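Local coordinates for protein LYND (Lyngbya aestuarii, PDB 4V1T) that probably uses ATP and magnesium, as a YcaO-type cyclodehydratase, to turn residues of a peptide substrate into azoline heterocycles, at residues Phe573-Pro576 and Tyr577-Gln580. Sequence-based numbering, arbitrary orientation.
Sequences FNEP and YFVQ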
ATOM      1  N   PHE B 573     -28.805 -19.487  -8.024  1.00 64.35           N
ATOM      2  CA  PHE B 573     -27.424 -19.934  -7.805  1.00 64.28           C
ATOM      3  C   PHE B 573     -26.942 -19.787  -6.358  1.00 66.41           C
ATOM      4  O   PHE B 573     -25.792 -20.091  -6.032  1.00 68.75           O
ATOM      5  CB  PHE B 573     -26.494 -19.173  -8.742  1.00 62.31           C
ATOM      6  CG  PHE B 573     -26.576 -19.638 -10.159  1.00 63.74           C
ATOM      7  CD1 PHE B 573     -27.517 -19.098 -11.027  1.00 69.17           C
ATOM      8  CD2 PHE B 573     -25.735 -20.638 -10.618  1.00 59.84           C
ATOM      9  CE1 PHE B 573     -27.602 -19.539 -12.332  1.00 61.47           C
ATOM     10  CE2 PHE B 573     -25.820 -21.084 -11.916  1.00 57.29           C
ATOM     11  CZ  PHE B 573     -26.755 -20.534 -12.775  1.00 59.05           C
ATOM     12  N   ASN B 574     -27.819 -19.329  -5.483  1.00 71.21           N
ATOM     13  CA  ASN B 574     -27.476 -19.209  -4.077  1.00 76.76           C
ATOM     14  C   ASN B 574     -26.345 -18.200  -3.882  1.00 76.29           C
ATOM     15  O   ASN B 574     -25.615 -18.258  -2.902  1.00 83.10           O
ATOM     16  CB  ASN B 574     -27.068 -20.583  -3.528  1.00 75.26           C
ATOM     17  CG  ASN B 574     -27.684 -20.885  -2.179  1.00 79.95           C
ATOM     18  OD1 ASN B 574     -27.972 -19.986  -1.387  1.00 66.99           O
ATOM     19  ND2 ASN B 574     -27.901 -22.169  -1.913  1.00 94.44           N
ATOM     20  N   GLU B 575     -26.214 -17.277  -4.828  1.00 64.87           N
ATOM     21  CA  GLU B 575     -25.201 -16.233  -4.776  1.00 73.15           C
ATOM     22  C   GLU B 575     -25.876 -14.866  -4.701  1.00 76.51           C
ATOM     23  O   GLU B 575     -26.460 -14.412  -5.685  1.00 66.12           O
ATOM     24  CB  GLU B 575     -24.309 -16.297  -6.014  1.00 74.81           C
ATOM     25  CG  GLU B 575     -23.091 -15.394  -5.940  1.00 79.98           C
ATOM     26  CD  GLU B 575     -22.190 -15.774  -4.802  1.00 89.18           C
ATOM     27  OE1 GLU B 575     -21.817 -16.962  -4.719  1.00100.71           O
ATOM     28  OE2 GLU B 575     -21.872 -14.887  -3.990  1.00 97.95           O
ATOM     29  N   PRO B 576     -25.777 -14.187  -3.546  1.00 83.65           N
ATOM     30  CA  PRO B 576     -26.508 -12.924  -3.400  1.00 74.24           C
ATOM     31  C   PRO B 576     -25.960 -11.800  -4.296  1.00 70.51           C
ATOM     32  O   PRO B 576     -26.672 -10.838  -4.576  1.00 64.34           O
ATOM     33  CB  PRO B 576     -26.315 -12.591  -1.921  1.00 74.73           C
ATOM     34  CG  PRO B 576     -24.986 -13.180  -1.580  1.00 83.70           C
ATOM     35  CD  PRO B 576     -24.862 -14.427  -2.412  1.00 85.18           C
ATOM     36  N   TYR B 577     -24.717 -11.946  -4.749  1.00 54.20           N
ATOM     37  CA  TYR B 577     -24.025 -10.894  -5.482  1.00 62.05           C
ATOM     38  C   TYR B 577     -24.661 -10.565  -6.851  1.00 61.86           C
ATOM     39  O   TYR B 577     -24.716  -9.403  -7.258  1.00 47.68           O
ATOM     40  CB  TYR B 577     -22.566 -11.293  -5.695  1.00 59.12           C
ATOM     41  CG  TYR B 577     -21.792 -10.317  -6.558  1.00 57.08           C
ATOM     42  CD1 TYR B 577     -21.170  -9.207  -5.994  1.00 62.01           C
ATOM     43  CD2 TYR B 577     -21.679 -10.505  -7.930  1.00 61.17           C
ATOM     44  CE1 TYR B 577     -20.461  -8.312  -6.774  1.00 54.33           C
ATOM     45  CE2 TYR B 577     -20.973  -9.613  -8.722  1.00 58.40           C
ATOM     46  CZ  TYR B 577     -20.363  -8.523  -8.137  1.00 57.27           C
ATOM     47  OH  TYR B 577     -19.650  -7.638  -8.907  1.00 49.17           O
ATOM     48  N   PHE B 578     -25.117 -11.586  -7.564  1.00 50.59           N
ATOM     49  CA  PHE B 578     -25.731 -11.367  -8.869  1.00 59.27           C
ATOM     50  C   PHE B 578     -26.956 -10.463  -8.736  1.00 59.29           C
ATOM     51  O   PHE B 578     -27.131  -9.521  -9.510  1.00 48.39           O
ATOM     52  CB  PHE B 578     -26.118 -12.698  -9.516  1.00 59.09           C
ATOM     53  CG  PHE B 578     -24.961 -13.641  -9.712  1.00 62.86           C
ATOM     54  CD1 PHE B 578     -23.676 -13.162  -9.920  1.00 53.03           C
ATOM     55  CD2 PHE B 578     -25.159 -15.010  -9.687  1.00 62.07           C
ATOM     56  CE1 PHE B 578     -22.615 -14.025 -10.095  1.00 50.29           C
ATOM     57  CE2 PHE B 578     -24.099 -15.879  -9.866  1.00 58.35           C
ATOM     58  CZ  PHE B 578     -22.825 -15.386 -10.069  1.00 54.02           C
ATOM     59  N   VAL B 579     -27.782 -10.745  -7.732  1.00 55.47           N
ATOM     60  CA  VAL B 579     -29.006  -9.998  -7.516  1.00 53.58           C
ATOM     61  C   VAL B 579     -28.710  -8.554  -7.105  1.00 65.37           C
ATOM     62  O   VAL B 579     -29.345  -7.616  -7.588  1.00 71.56           O
ATOM     63  CB  VAL B 579     -29.867 -10.656  -6.435  1.00 29.58           C
ATOM     64  CG1 VAL B 579     -31.098  -9.810  -6.132  1.00 28.79           C
ATOM     65  CG2 VAL B 579     -30.299 -12.061  -6.869  1.00 30.50           C
ATOM     66  N   GLN B 580     -27.743  -8.387  -6.216  1.00 63.09           N
ATOM     67  CA  GLN B 580     -27.345  -7.073  -5.748  1.00 66.68           C
ATOM     68  C   GLN B 580     -26.811  -6.210  -6.875  1.00 58.10           C
ATOM     69  O   GLN B 580     -27.060  -5.011  -6.919  1.00 56.45           O
ATOM     70  CB  GLN B 580     -26.273  -7.200  -4.668  1.00 71.77           C
ATOM     71  CG  GLN B 580     -26.775  -7.761  -3.352  1.00 69.49           C
ATOM     72  CD  GLN B 580     -25.642  -8.062  -2.392  1.00 82.69           C
ATOM     73  OE1 GLN B 580     -25.513  -9.185  -1.909  1.00 93.61           O
ATOM     74  NE2 GLN B 580     -24.813  -7.060  -2.112  1.00 87.59           N
TER
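Glu575 lies with its aliphatic part over one face of the Phe578 ring where a loop of the YcaO domain runs into the first turn of helix 576-587. The contact is a CH-pi one, with CG of Glu575 4.1 Å from the centroid of the Phe578 ring. At 12° off the ring normal, CG is almost straight above the middle. With CG of Glu575 swung opposite the backbone N (chi1 -171°), it comes over the ring, and the chain then bends at chi2. The planes of the carboxylate and the phenyl ring are 65° apart. CB of Glu575 sits above the rim of the same ring, 3.9 Å from CE2 of Phe578. Close to the ring plane, at its edge, comes Phe573, whose CB is 4.2 Å from CE2 of Phe578; one phenyl is thus met over a face and along an edge by residues from the preceding loop. Both aromatic side chains also touch Ile634 of helix 630-649, which joins this turn to the neighbouring helix. The carboxylate of Glu575 rises away from the ring face, and OE2 forms a salt bridge with Lys411 and passes CB of Tyr577 at 4.0 Å. Cutting Glu575 back to an alanine would probably lose the CG contact over the middle of the Phe578 ring and leave Lys411 without this acidic mate. Tyr577 takes a different course: its side chain touches Leu635 and its OH is hydrogen-bonded to Leu379 O, while the bound ADP is about 12 Å from its side chain. On the outer side of the turn Pro576 and Gln580 run side by side, pointing the same way. The first helical turn is closed by Gln580 N, which donates to O of Pro576 at 3.1 Å.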